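Long-range contacts in putative chitobiase (Bacteroides thetaiotaomicron, PDB 3HNM), which is of unknown function but probably serves as a discoidin-like carbohydrate-binding module of a glycan-degrading enzyme: residues A[37-41]-A[51-55]; A[43-49]-A[157-161]; A[97-102]-A[113-119]. One frame throughout, in Å; residues are numbered along the deposited sequence.

Contact 1 of 3, residues A[37-41]-A[51-55]; sequences MGWGV and TQWLC
Gln52 and Trp39 open the contact with their side chains side by side, where the loop after helix 32-35 of this discoidin-like beta-sandwich is tied to the short edge strand 53-54. CG of Gln52 lies 3.8 Å from Trp39 CD1, on the five-membered ring, and the amide and indole planes are turned 44° apart. The backbone of Gln52 faces the loop as well, its O accepting a hydrogen bond from Ser43 OG beside the magnesium site.

At Trp53 the backbone touches first, as CA approaches Trp39 O in a CA-H...O contact. Its indole, CG anti to the backbone N (chi1 159°), is carried out along the loop to Gly40 and Val41. Gly40 C sits at the ring edge, near its plane, and Val41 slants across the indole, Val41 CG1 lying 3.9 Å from Trp53 NE1. Beyond the loop, Phe67 of strand 65-71 meets the same indole edge-to-face, joining this corner to the other sheet.

Leu54 supplies the polar anchor. Its N donates to Trp39 O over 3.0 Å, with an N-H...O angle of 159°, and reaches that oxygen in the carbonyl plane, on a lone pair. One loop carbonyl is thus fixed against the strand without any extended pairing. The Leu54 side chain runs alongside Trp39: CB faces Trp39 CB at 4.0 Å, while CD2 reaches the six-membered ring. That indole is further confined by the selenomethionine Met37, whose CB lies over the centre of one face, and by the edge-to-face ring of His91. On the Leu54 flank the nearest ring atom is Trp39 CE3, 3.8 Å from CD2.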
HETATM    1  N   MSE A  37      -4.529  -9.775 -16.087  1.00 59.35           N
HETATM    2  CA  MSE A  37      -5.240 -10.206 -14.892  1.00 60.05           C
HETATM    3  C   MSE A  37      -5.588  -9.082 -13.921  1.00 57.15           C
HETATM    4  O   MSE A  37      -6.364  -9.283 -12.985  1.00 55.82           O
HETATM    5  CB  MSE A  37      -4.418 -11.274 -14.170  1.00 64.00           C
HETATM    6  CG  MSE A  37      -4.206 -12.549 -14.991  1.00 69.58           C
HETATM    7 SE   MSE A  37      -5.861 -13.401 -15.556  1.00 74.06          SE
HETATM    8  CE  MSE A  37      -6.750 -13.554 -13.806  1.00 72.69           C
ATOM      9  N   GLY A  38      -5.020  -7.903 -14.154  1.00 53.84           N
ATOM     10  CA  GLY A  38      -5.275  -6.781 -13.273  1.00 50.87           C
ATOM     11  C   GLY A  38      -4.758  -7.091 -11.878  1.00 49.23           C
ATOM     12  O   GLY A  38      -5.485  -6.998 -10.892  1.00 48.37           O
ATOM     13  N   TRP A  39      -3.493  -7.480 -11.791  1.00 46.94           N
ATOM     14  CA  TRP A  39      -2.919  -7.796 -10.504  1.00 45.90           C
ATOM     15  C   TRP A  39      -1.713  -6.921 -10.271  1.00 46.05           C
ATOM     16  O   TRP A  39      -0.959  -7.114  -9.317  1.00 46.66           O
ATOM     17  CB  TRP A  39      -2.506  -9.274 -10.431  1.00 44.69           C
ATOM     18  CG  TRP A  39      -3.651 -10.260 -10.368  1.00 43.70           C
ATOM     19  CD1 TRP A  39      -4.926 -10.023  -9.926  1.00 43.93           C
ATOM     20  CD2 TRP A  39      -3.612 -11.645 -10.739  1.00 42.68           C
ATOM     21  NE1 TRP A  39      -5.681 -11.172 -10.003  1.00 42.72           N
ATOM     22  CE2 TRP A  39      -4.901 -12.181 -10.498  1.00 41.85           C
ATOM     23  CE3 TRP A  39      -2.617 -12.486 -11.251  1.00 41.46           C
ATOM     24  CZ2 TRP A  39      -5.217 -13.515 -10.756  1.00 40.00           C
ATOM     25  CZ3 TRP A  39      -2.938 -13.823 -11.508  1.00 39.66           C
ATOM     26  CH2 TRP A  39      -4.226 -14.318 -11.260  1.00 38.34           C
ATOM     27  N   GLY A  40      -1.535  -5.946 -11.151  1.00 46.33           N
ATOM     28  CA  GLY A  40      -0.393  -5.054 -11.042  1.00 45.39           C
ATOM     29  C   GLY A  40      -0.467  -4.065  -9.897  1.00 44.26           C
ATOM     30  O   GLY A  40      -1.478  -3.970  -9.190  1.00 43.52           O
ATOM     31  N   VAL A  41       0.627  -3.324  -9.730  1.00 43.60           N
ATOM     32  CA  VAL A  41       0.732  -2.315  -8.688  1.00 41.99           C
ATOM     33  C   VAL A  41      -0.380  -1.274  -8.783  1.00 42.28           C
ATOM     34  O   VAL A  41      -0.969  -0.920  -7.771  1.00 42.87           O
ATOM     35  CB  VAL A  41       2.126  -1.595  -8.710  1.00 40.02           C
ATOM     36  CG1 VAL A  41       3.207  -2.550  -8.262  1.00 38.01           C
ATOM     37  CG2 VAL A  41       2.438  -1.075 -10.101  1.00 38.56           C
ATOM     38  N   THR A  51     -10.275  -5.111  -6.300  1.00 46.24           N
ATOM     39  CA  THR A  51      -9.170  -5.407  -7.197  1.00 44.00           C
ATOM     40  C   THR A  51      -7.974  -5.554  -6.271  1.00 43.07           C
ATOM     41  O   THR A  51      -7.904  -4.873  -5.239  1.00 43.66           O
ATOM     42  CB  THR A  51      -8.876  -4.243  -8.120  1.00 44.40           C
ATOM     43  OG1 THR A  51      -8.518  -3.107  -7.326  1.00 43.48           O
ATOM     44  CG2 THR A  51     -10.088  -3.906  -8.959  1.00 43.41           C
ATOM     45  N   GLN A  52      -7.022  -6.411  -6.637  1.00 40.06           N
ATOM     46  CA  GLN A  52      -5.853  -6.643  -5.782  1.00 36.18           C
ATOM     47  C   GLN A  52      -4.519  -6.461  -6.486  1.00 34.83           C
ATOM     48  O   GLN A  52      -4.458  -6.085  -7.650  1.00 35.94           O
ATOM     49  CB  GLN A  52      -5.896  -8.065  -5.216  1.00 32.03           C
ATOM     50  CG  GLN A  52      -5.482  -9.096  -6.246  1.00 26.85           C
ATOM     51  CD  GLN A  52      -5.696 -10.507  -5.792  1.00 26.39           C
ATOM     52  OE1 GLN A  52      -5.254 -11.450  -6.440  1.00 24.21           O
ATOM     53  NE2 GLN A  52      -6.382 -10.669  -4.678  1.00 25.67           N
ATOM     54  N   TRP A  53      -3.456  -6.730  -5.734  1.00 34.29           N
ATOM     55  CA  TRP A  53      -2.076  -6.673  -6.214  1.00 32.21           C
ATOM     56  C   TRP A  53      -1.454  -8.010  -5.822  1.00 31.15           C
ATOM     57  O   TRP A  53      -1.665  -8.491  -4.708  1.00 28.63           O
ATOM     58  CB  TRP A  53      -1.293  -5.546  -5.538  1.00 32.28           C
ATOM     59  CG  TRP A  53       0.200  -5.756  -5.591  1.00 32.30           C
ATOM     60  CD1 TRP A  53       1.052  -5.439  -6.622  1.00 31.55           C
ATOM     61  CD2 TRP A  53       1.002  -6.400  -4.596  1.00 33.31           C
ATOM     62  NE1 TRP A  53       2.331  -5.850  -6.329  1.00 31.14           N
ATOM     63  CE2 TRP A  53       2.331  -6.444  -5.093  1.00 34.09           C
ATOM     64  CE3 TRP A  53       0.726  -6.950  -3.332  1.00 32.85           C
ATOM     65  CZ2 TRP A  53       3.389  -7.022  -4.359  1.00 34.74           C
ATOM     66  CZ3 TRP A  53       1.775  -7.522  -2.608  1.00 34.29           C
ATOM     67  CH2 TRP A  53       3.090  -7.553  -3.126  1.00 34.84           C
ATOM     68  N   LEU A  54      -0.684  -8.604  -6.726  1.00 30.96           N
ATOM     69  CA  LEU A  54      -0.056  -9.878  -6.434  1.00 31.56           C
ATOM     70  C   LEU A  54       1.464  -9.770  -6.544  1.00 32.01           C
ATOM     71  O   LEU A  54       1.990  -9.134  -7.457  1.00 33.12           O
ATOM     72  CB  LEU A  54      -0.584 -10.951  -7.385  1.00 30.00           C
ATOM     73  CG  LEU A  54      -0.458 -12.377  -6.863  1.00 31.50           C
ATOM     74  CD1 LEU A  54      -1.280 -12.499  -5.582  1.00 30.82           C
ATOM     75  CD2 LEU A  54      -0.943 -13.378  -7.916  1.00 31.21           C
ATOM     76  N   CYS A  55       2.160 -10.369  -5.585  1.00 30.74           N
ATOM     77  CA  CYS A  55       3.620 -10.365  -5.563  1.00 31.12           C
ATOM     78  C   CYS A  55       4.125 -11.229  -6.723  1.00 32.07           C
ATOM     79  O   CYS A  55       3.323 -11.796  -7.454  1.00 34.14           O
ATOM     80  CB  CYS A  55       4.101 -10.971  -4.258  1.00 28.94           C
ATOM     81  SG  CYS A  55       3.458 -12.616  -4.042  1.00 27.68           S
TER

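Contact 2 of 3, residues A[43-49]-A[157-161]; sequences SLIDNNP and LGEVY. With MG (magnesium ion), chain E.
Glu159 reaches out of the sheet into the loop 43-49, which wraps its carboxylate beside the magnesium site of this discoidin-like beta-sandwich. With Gly158 it forms a classic beta bulge opposite Ala83, and the bulge brings the Gly158 carbonyl to the metal. CG of Glu159 stands anti to the backbone N (chi1 -170°), and the extended chain puts the carboxylate among the backbone amides of the turn: OE2 is 2.9 Å from Asp46 N, and OE1 is 3.1 Å from Asn48 N.

The side chains of Glu159 and Asp46 meet at a slant, their carboxylate planes 74° apart, with Asp46 OD2 3.4 Å from Glu159 OE2. Two like charges so close are probably tolerated because the cation lies beside them, Asp46 OD2 being 2.9 Å from magnesium; Lys15 adds a long, weak ion pair to Glu159. Asp46 OD1 is held by Thr51 OG1, which also belongs to the metal site, as does Asn48. Ser43 contributes its carbonyl, O lying 2.6 Å from the ion. Without the carboxylate of Glu159, as with an alanine here, the amides of the turn would probably lose the group they surround and the loop 43-49 could shift beside the metal.

Apolar side chains close the inner flank. Leu44 meets Leu157 at about a right angle, the two CD2 methyls 3.7 Å apart, whereas Ile45 and Val160 run side by side and touch through Ile45 CG2 and Val160 CG1; Phe69 of strand 65-71 packs on both. At the outer flank the Pro49 ring crosses Tyr161 at about a right angle, with Pro49 CG at the edge of the phenol, near its plane, 4.5 Å from Tyr161 CZ.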
ATOM      1  N   SER A  43      -3.180  -1.579  -9.402  1.00 41.92           N
ATOM      2  CA  SER A  43      -4.399  -2.171  -8.890  1.00 41.25           C
ATOM      3  C   SER A  43      -4.489  -1.965  -7.400  1.00 40.82           C
ATOM      4  O   SER A  43      -5.294  -2.592  -6.722  1.00 40.67           O
ATOM      5  CB  SER A  43      -4.398  -3.662  -9.205  1.00 41.54           C
ATOM      6  OG  SER A  43      -5.618  -4.243  -8.810  1.00 43.43           O
ATOM      7  N   LEU A  44      -3.672  -1.061  -6.889  1.00 42.19           N
ATOM      8  CA  LEU A  44      -3.620  -0.831  -5.446  1.00 44.63           C
ATOM      9  C   LEU A  44      -4.257   0.484  -5.016  1.00 47.29           C
ATOM     10  O   LEU A  44      -4.623   0.636  -3.844  1.00 47.96           O
ATOM     11  CB  LEU A  44      -2.157  -0.882  -5.002  1.00 41.30           C
ATOM     12  CG  LEU A  44      -1.825  -1.623  -3.731  1.00 39.03           C
ATOM     13  CD1 LEU A  44      -2.633  -2.902  -3.627  1.00 39.04           C
ATOM     14  CD2 LEU A  44      -0.339  -1.909  -3.731  1.00 36.97           C
ATOM     15  N   ILE A  45      -4.367   1.418  -5.969  1.00 47.81           N
ATOM     16  CA  ILE A  45      -4.969   2.737  -5.752  1.00 47.92           C
ATOM     17  C   ILE A  45      -6.073   3.030  -6.778  1.00 49.67           C
ATOM     18  O   ILE A  45      -6.105   4.099  -7.397  1.00 49.21           O
ATOM     19  CB  ILE A  45      -3.913   3.898  -5.802  1.00 45.83           C
ATOM     20  CG1 ILE A  45      -3.373   4.122  -7.222  1.00 44.27           C
ATOM     21  CG2 ILE A  45      -2.777   3.592  -4.860  1.00 44.93           C
ATOM     22  CD1 ILE A  45      -2.546   3.003  -7.756  1.00 46.21           C
ATOM     23  N   ASP A  46      -6.979   2.071  -6.952  1.00 51.42           N
ATOM     24  CA  ASP A  46      -8.091   2.239  -7.885  1.00 54.17           C
ATOM     25  C   ASP A  46      -9.442   2.347  -7.157  1.00 55.45           C
ATOM     26  O   ASP A  46     -10.476   1.897  -7.655  1.00 56.05           O
ATOM     27  CB  ASP A  46      -8.127   1.093  -8.916  1.00 54.44           C
ATOM     28  CG  ASP A  46      -8.573  -0.239  -8.322  1.00 55.33           C
ATOM     29  OD1 ASP A  46      -8.859  -1.166  -9.123  1.00 54.36           O
ATOM     30  OD2 ASP A  46      -8.631  -0.358  -7.069  1.00 56.05           O
ATOM     31  N   ASN A  47      -9.416   2.932  -5.964  1.00 56.22           N
ATOM     32  CA  ASN A  47     -10.622   3.138  -5.157  1.00 56.23           C
ATOM     33  C   ASN A  47     -11.192   1.943  -4.382  1.00 54.50           C
ATOM     34  O   ASN A  47     -11.708   2.134  -3.282  1.00 54.81           O
ATOM     35  CB  ASN A  47     -11.732   3.767  -6.018  1.00 58.57           C
ATOM     36  CG  ASN A  47     -11.351   5.149  -6.550  1.00 60.60           C
ATOM     37  OD1 ASN A  47     -10.267   5.332  -7.126  1.00 61.49           O
ATOM     38  ND2 ASN A  47     -12.249   6.126  -6.373  1.00 60.91           N
ATOM     39  N   ASN A  48     -11.125   0.724  -4.913  1.00 51.83           N
ATOM     40  CA  ASN A  48     -11.680  -0.386  -4.137  1.00 52.09           C
ATOM     41  C   ASN A  48     -10.784  -1.595  -3.858  1.00 51.62           C
ATOM     42  O   ASN A  48      -9.846  -1.886  -4.607  1.00 50.60           O
ATOM     43  CB  ASN A  48     -13.005  -0.877  -4.742  1.00 50.54           C
ATOM     44  CG  ASN A  48     -12.829  -1.569  -6.081  1.00 48.85           C
ATOM     45  OD1 ASN A  48     -12.441  -0.948  -7.071  1.00 47.84           O
ATOM     46  ND2 ASN A  48     -13.124  -2.865  -6.116  1.00 47.70           N
ATOM     47  N   PRO A  49     -11.048  -2.293  -2.733  1.00 51.52           N
ATOM     48  CA  PRO A  49     -10.280  -3.481  -2.339  1.00 51.83           C
ATOM     49  C   PRO A  49     -10.752  -4.693  -3.156  1.00 52.69           C
ATOM     50  O   PRO A  49     -10.296  -5.821  -2.946  1.00 53.51           O
ATOM     51  CB  PRO A  49     -10.613  -3.645  -0.854  1.00 51.00           C
ATOM     52  CG  PRO A  49     -11.043  -2.280  -0.421  1.00 50.83           C
ATOM     53  CD  PRO A  49     -11.850  -1.801  -1.597  1.00 51.14           C
ATOM     54  N   LEU A 157      -2.103  -7.678  -1.844  1.00 33.47           N
ATOM     55  CA  LEU A 157      -2.613  -6.486  -1.172  1.00 34.41           C
ATOM     56  C   LEU A 157      -3.872  -5.937  -1.824  1.00 36.76           C
ATOM     57  O   LEU A 157      -3.960  -5.853  -3.050  1.00 37.68           O
ATOM     58  CB  LEU A 157      -1.549  -5.393  -1.185  1.00 32.16           C
ATOM     59  CG  LEU A 157      -1.816  -4.293  -0.171  1.00 31.02           C
ATOM     60  CD1 LEU A 157      -1.760  -4.904   1.231  1.00 31.71           C
ATOM     61  CD2 LEU A 157      -0.787  -3.190  -0.313  1.00 29.59           C
ATOM     62  N   GLY A 158      -4.838  -5.541  -1.001  1.00 38.12           N
ATOM     63  CA  GLY A 158      -6.071  -4.991  -1.532  1.00 38.84           C
ATOM     64  C   GLY A 158      -5.931  -3.537  -1.955  1.00 40.27           C
ATOM     65  O   GLY A 158      -6.100  -3.207  -3.131  1.00 40.45           O
ATOM     66  N   GLU A 159      -5.613  -2.667  -1.000  1.00 40.65           N
ATOM     67  CA  GLU A 159      -5.466  -1.249  -1.293  1.00 42.35           C
ATOM     68  C   GLU A 159      -4.868  -0.409  -0.149  1.00 43.21           C
ATOM     69  O   GLU A 159      -4.893  -0.812   1.019  1.00 42.86           O
ATOM     70  CB  GLU A 159      -6.819  -0.690  -1.679  1.00 42.69           C
ATOM     71  CG  GLU A 159      -6.750   0.681  -2.223  1.00 46.49           C
ATOM     72  CD  GLU A 159      -7.915   0.966  -3.104  1.00 49.99           C
ATOM     73  OE1 GLU A 159      -9.052   0.839  -2.588  1.00 52.80           O
ATOM     74  OE2 GLU A 159      -7.702   1.304  -4.302  1.00 49.79           O
ATOM     75  N   VAL A 160      -4.353   0.772  -0.501  1.00 43.74           N
ATOM     76  CA  VAL A 160      -3.723   1.698   0.449  1.00 43.27           C
ATOM     77  C   VAL A 160      -4.419   3.074   0.523  1.00 44.93           C
ATOM     78  O   VAL A 160      -4.568   3.754  -0.489  1.00 46.00           O
ATOM     79  CB  VAL A 160      -2.230   1.902   0.074  1.00 41.55           C
ATOM     80  CG1 VAL A 160      -2.105   2.177  -1.400  1.00 39.99           C
ATOM     81  CG2 VAL A 160      -1.634   3.059   0.859  1.00 41.67           C
ATOM     82  N   TYR A 161      -4.832   3.480   1.724  1.00 46.73           N
ATOM     83  CA  TYR A 161      -5.516   4.764   1.945  1.00 47.57           C
ATOM     84  C   TYR A 161      -4.585   5.787   2.599  1.00 48.33           C
ATOM     85  O   TYR A 161      -3.633   5.416   3.292  1.00 48.39           O
ATOM     86  CB  TYR A 161      -6.731   4.552   2.859  1.00 46.71           C
ATOM     87  CG  TYR A 161      -7.622   3.422   2.421  1.00 47.56           C
ATOM     88  CD1 TYR A 161      -8.269   3.471   1.180  1.00 47.62           C
ATOM     89  CD2 TYR A 161      -7.805   2.295   3.230  1.00 47.43           C
ATOM     90  CE1 TYR A 161      -9.079   2.431   0.740  1.00 49.11           C
ATOM     91  CE2 TYR A 161      -8.615   1.238   2.803  1.00 49.52           C
ATOM     92  CZ  TYR A 161      -9.252   1.315   1.547  1.00 49.83           C
ATOM     93  OH  TYR A 161     -10.052   0.283   1.091  1.00 50.22           O
TER
HETATM   94 MG    MG E 173      -7.258  -2.009  -5.131  1.00 26.03          MG

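Contact 3 of 3, residues A[97-102]-A[113-119]; sequences SKAGYV and KLKDWTS
Trp117 lies flat against the backbone of Ala99 and Gly100 and buries the most surface in this contact, at the base of beta hairpin 100-105/111-115 on the edge of the five-stranded sheet. Its CG takes the position between the backbone N and the carbonyl carbon (chi1 56°), which folds the indole back over the neighbouring chain. Ala99 C and Gly100 C cover the same face, and a side chain at Gly100 would run into Trp117 CZ2. At the ring edge NE1 donates a weak hydrogen bond, 3.3 Å long, to Tyr101 O, which lies in the ring plane and so helps fix the rotation of the indole. Stacked Phe141 and edge-to-face Phe82 carry the tryptophan into the core between the sheets.

Val102 pairs with Lys115 as an antiparallel hydrogen-bonded pair. Its N bonds weakly to Lys115 O at 3.4 Å, while its O accepts Leu114 N at 3.1 Å in the carbonyl plane. The strand segments diverge, at 120° between their directions. Val102 turns inward to Met129 and Ile139, and its CG1 lies 4.3 Å from Leu114 CB.

Tyr101 works on the outer side. The extended Lys113 chain passes it at a slant and ends over one face of the phenol, combining a CH-pi contact from CE with a cation-pi contact: Lys113 NZ stands 4.5 Å from the Tyr101 ring centroid, only 6° off the ring normal.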
ATOM      1  N   SER A  97       0.216  -9.583   4.999  1.00 25.62           N
ATOM      2  CA  SER A  97       1.052  -8.513   5.546  1.00 23.80           C
ATOM      3  C   SER A  97       1.013  -8.613   7.068  1.00 24.44           C
ATOM      4  O   SER A  97      -0.061  -8.621   7.667  1.00 24.49           O
ATOM      5  CB  SER A  97       0.527  -7.156   5.089  1.00 22.75           C
ATOM      6  OG  SER A  97       0.381  -7.113   3.679  1.00 20.17           O
ATOM      7  N   LYS A  98       2.191  -8.683   7.681  1.00 24.84           N
ATOM      8  CA  LYS A  98       2.308  -8.828   9.126  1.00 24.67           C
ATOM      9  C   LYS A  98       3.013  -7.682   9.849  1.00 26.44           C
ATOM     10  O   LYS A  98       2.626  -7.309  10.954  1.00 28.19           O
ATOM     11  CB  LYS A  98       3.009 -10.147   9.449  1.00 21.07           C
ATOM     12  CG  LYS A  98       3.257 -10.374  10.907  1.00 18.70           C
ATOM     13  CD  LYS A  98       3.422 -11.836  11.169  1.00 19.63           C
ATOM     14  CE  LYS A  98       4.158 -12.091  12.464  1.00 20.36           C
ATOM     15  NZ  LYS A  98       5.598 -11.708  12.302  1.00 21.41           N
ATOM     16  N   ALA A  99       4.049  -7.126   9.240  1.00 26.78           N
ATOM     17  CA  ALA A  99       4.773  -6.029   9.855  1.00 26.79           C
ATOM     18  C   ALA A  99       5.399  -5.193   8.764  1.00 28.35           C
ATOM     19  O   ALA A  99       5.579  -5.655   7.636  1.00 29.88           O
ATOM     20  CB  ALA A  99       5.847  -6.561  10.804  1.00 25.15           C
ATOM     21  N   GLY A 100       5.731  -3.955   9.103  1.00 29.57           N
ATOM     22  CA  GLY A 100       6.330  -3.059   8.131  1.00 30.16           C
ATOM     23  C   GLY A 100       6.185  -1.612   8.561  1.00 30.29           C
ATOM     24  O   GLY A 100       5.809  -1.340   9.695  1.00 32.18           O
ATOM     25  N   TYR A 101       6.462  -0.691   7.645  1.00 29.50           N
ATOM     26  CA  TYR A 101       6.390   0.721   7.945  1.00 28.23           C
ATOM     27  C   TYR A 101       6.094   1.530   6.688  1.00 28.78           C
ATOM     28  O   TYR A 101       6.055   0.978   5.595  1.00 30.19           O
ATOM     29  CB  TYR A 101       7.715   1.167   8.556  1.00 25.92           C
ATOM     30  CG  TYR A 101       8.891   0.995   7.622  1.00 23.79           C
ATOM     31  CD1 TYR A 101       9.486  -0.258   7.412  1.00 22.64           C
ATOM     32  CD2 TYR A 101       9.404   2.090   6.933  1.00 22.47           C
ATOM     33  CE1 TYR A 101      10.568  -0.396   6.536  1.00 20.60           C
ATOM     34  CE2 TYR A 101      10.468   1.962   6.067  1.00 20.50           C
ATOM     35  CZ  TYR A 101      11.044   0.730   5.872  1.00 21.13           C
ATOM     36  OH  TYR A 101      12.095   0.646   5.008  1.00 21.76           O
ATOM     37  N   VAL A 102       5.882   2.834   6.851  1.00 29.49           N
ATOM     38  CA  VAL A 102       5.580   3.726   5.732  1.00 30.40           C
ATOM     39  C   VAL A 102       6.392   5.001   5.925  1.00 31.42           C
ATOM     40  O   VAL A 102       6.410   5.549   7.022  1.00 32.88           O
ATOM     41  CB  VAL A 102       4.047   4.043   5.695  1.00 30.54           C
ATOM     42  CG1 VAL A 102       3.574   4.467   7.057  1.00 29.32           C
ATOM     43  CG2 VAL A 102       3.738   5.104   4.657  1.00 28.85           C
ATOM     44  N   LYS A 113      10.562   8.610   8.262  1.00 35.89           N
ATOM     45  CA  LYS A 113       9.618   7.575   8.741  1.00 36.39           C
ATOM     46  C   LYS A 113       8.395   8.163   9.442  1.00 35.56           C
ATOM     47  O   LYS A 113       8.490   9.155  10.144  1.00 35.76           O
ATOM     48  CB  LYS A 113      10.289   6.571   9.700  1.00 37.45           C
ATOM     49  CG  LYS A 113      11.069   5.431   9.036  1.00 40.68           C
ATOM     50  CD  LYS A 113      11.424   4.298  10.043  1.00 43.20           C
ATOM     51  CE  LYS A 113      12.228   3.144   9.378  1.00 44.42           C
ATOM     52  NZ  LYS A 113      12.540   1.970  10.273  1.00 42.04           N
ATOM     53  N   LEU A 114       7.248   7.533   9.241  1.00 35.68           N
ATOM     54  CA  LEU A 114       6.018   7.993   9.845  1.00 35.95           C
ATOM     55  C   LEU A 114       5.548   7.071  10.954  1.00 38.27           C
ATOM     56  O   LEU A 114       5.263   7.511  12.073  1.00 40.10           O
ATOM     57  CB  LEU A 114       4.928   8.115   8.787  1.00 33.93           C
ATOM     58  CG  LEU A 114       4.909   9.442   8.033  1.00 33.87           C
ATOM     59  CD1 LEU A 114       6.310   9.873   7.683  1.00 32.34           C
ATOM     60  CD2 LEU A 114       4.065   9.298   6.787  1.00 33.40           C
ATOM     61  N   LYS A 115       5.476   5.780  10.656  1.00 38.72           N
ATOM     62  CA  LYS A 115       5.017   4.817  11.644  1.00 38.04           C
ATOM     63  C   LYS A 115       5.448   3.405  11.287  1.00 36.83           C
ATOM     64  O   LYS A 115       5.998   3.155  10.220  1.00 35.96           O
ATOM     65  CB  LYS A 115       3.492   4.881  11.737  1.00 38.93           C
ATOM     66  CG  LYS A 115       2.918   4.374  13.039  1.00 42.36           C
ATOM     67  CD  LYS A 115       3.284   5.305  14.195  1.00 45.54           C
ATOM     68  CE  LYS A 115       2.667   4.829  15.513  1.00 46.49           C
ATOM     69  NZ  LYS A 115       1.178   4.717  15.412  1.00 47.12           N
ATOM     70  N   ASP A 116       5.196   2.493  12.210  1.00 36.87           N
ATOM     71  CA  ASP A 116       5.525   1.100  12.034  1.00 37.10           C
ATOM     72  C   ASP A 116       4.274   0.275  12.299  1.00 37.90           C
ATOM     73  O   ASP A 116       3.992  -0.101  13.437  1.00 38.87           O
ATOM     74  CB  ASP A 116       6.621   0.688  13.004  1.00 38.37           C
ATOM     75  CG  ASP A 116       8.000   1.018  12.495  1.00 40.12           C
ATOM     76  OD1 ASP A 116       8.179   2.129  11.951  1.00 41.70           O
ATOM     77  OD2 ASP A 116       8.909   0.171  12.648  1.00 40.41           O
ATOM     78  N   TRP A 117       3.526  -0.002  11.240  1.00 36.22           N
ATOM     79  CA  TRP A 117       2.297  -0.769  11.338  1.00 35.23           C
ATOM     80  C   TRP A 117       2.548  -2.264  11.581  1.00 34.22           C
ATOM     81  O   TRP A 117       3.664  -2.746  11.427  1.00 34.47           O
ATOM     82  CB  TRP A 117       1.509  -0.579  10.047  1.00 35.25           C
ATOM     83  CG  TRP A 117       2.282  -0.944   8.817  1.00 34.72           C
ATOM     84  CD1 TRP A 117       3.100  -0.131   8.073  1.00 34.43           C
ATOM     85  CD2 TRP A 117       2.334  -2.227   8.204  1.00 34.20           C
ATOM     86  NE1 TRP A 117       3.651  -0.834   7.040  1.00 32.57           N
ATOM     87  CE2 TRP A 117       3.196  -2.126   7.097  1.00 33.99           C
ATOM     88  CE3 TRP A 117       1.734  -3.459   8.483  1.00 35.16           C
ATOM     89  CZ2 TRP A 117       3.471  -3.213   6.269  1.00 34.37           C
ATOM     90  CZ3 TRP A 117       2.012  -4.536   7.661  1.00 35.00           C
ATOM     91  CH2 TRP A 117       2.869  -4.406   6.571  1.00 34.50           C
ATOM     92  N   THR A 118       1.496  -2.982  11.969  1.00 34.07           N
ATOM     93  CA  THR A 118       1.540  -4.426  12.214  1.00 34.02           C
ATOM     94  C   THR A 118       0.128  -4.983  12.119  1.00 36.01           C
ATOM     95  O   THR A 118      -0.762  -4.523  12.822  1.00 38.08           O
ATOM     96  CB  THR A 118       2.080  -4.788  13.615  1.00 32.09           C
ATOM     97  OG1 THR A 118       1.698  -3.782  14.554  1.00 31.61           O
ATOM     98  CG2 THR A 118       3.585  -4.942  13.592  1.00 31.27           C
ATOM     99  N   SER A 119      -0.083  -5.964  11.246  1.00 37.54           N
ATOM    100  CA  SER A 119      -1.397  -6.583  11.094  1.00 37.72           C
ATOM    101  C   SER A 119      -1.401  -7.813  12.014  1.00 38.37           C
ATOM    102  O   SER A 119      -0.419  -8.561  12.079  1.00 38.35           O
ATOM    103  CB  SER A 119      -1.616  -6.970   9.626  1.00 37.85           C
ATOM    104  OG  SER A 119      -2.908  -7.491   9.381  1.00 36.36           O
TER

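Overall arrangement
Contacts 1 and 2 share one end of the sandwich: their segments alternate along the chain, their strands 53-54 and 156-166 are neighbours in the four-stranded sheet, and both supply residues of the magnesium site. Contact 1 is the more buried, built on indoles and a single backbone bond, whereas contact 2 is partly buried and mixes carboxylates and carbonyls near the ion with an apolar inner flank. Contact 3, nested within the chain span closed by contact 2, belongs to the other sheet, its centre about 21 Å from that of contact 1. It is a hairpin base held by a few backbone bonds, some weak, with tryptophan inside and a lysine-tyrosine pair outside; Ser97 and Leu157 link it to contact 2.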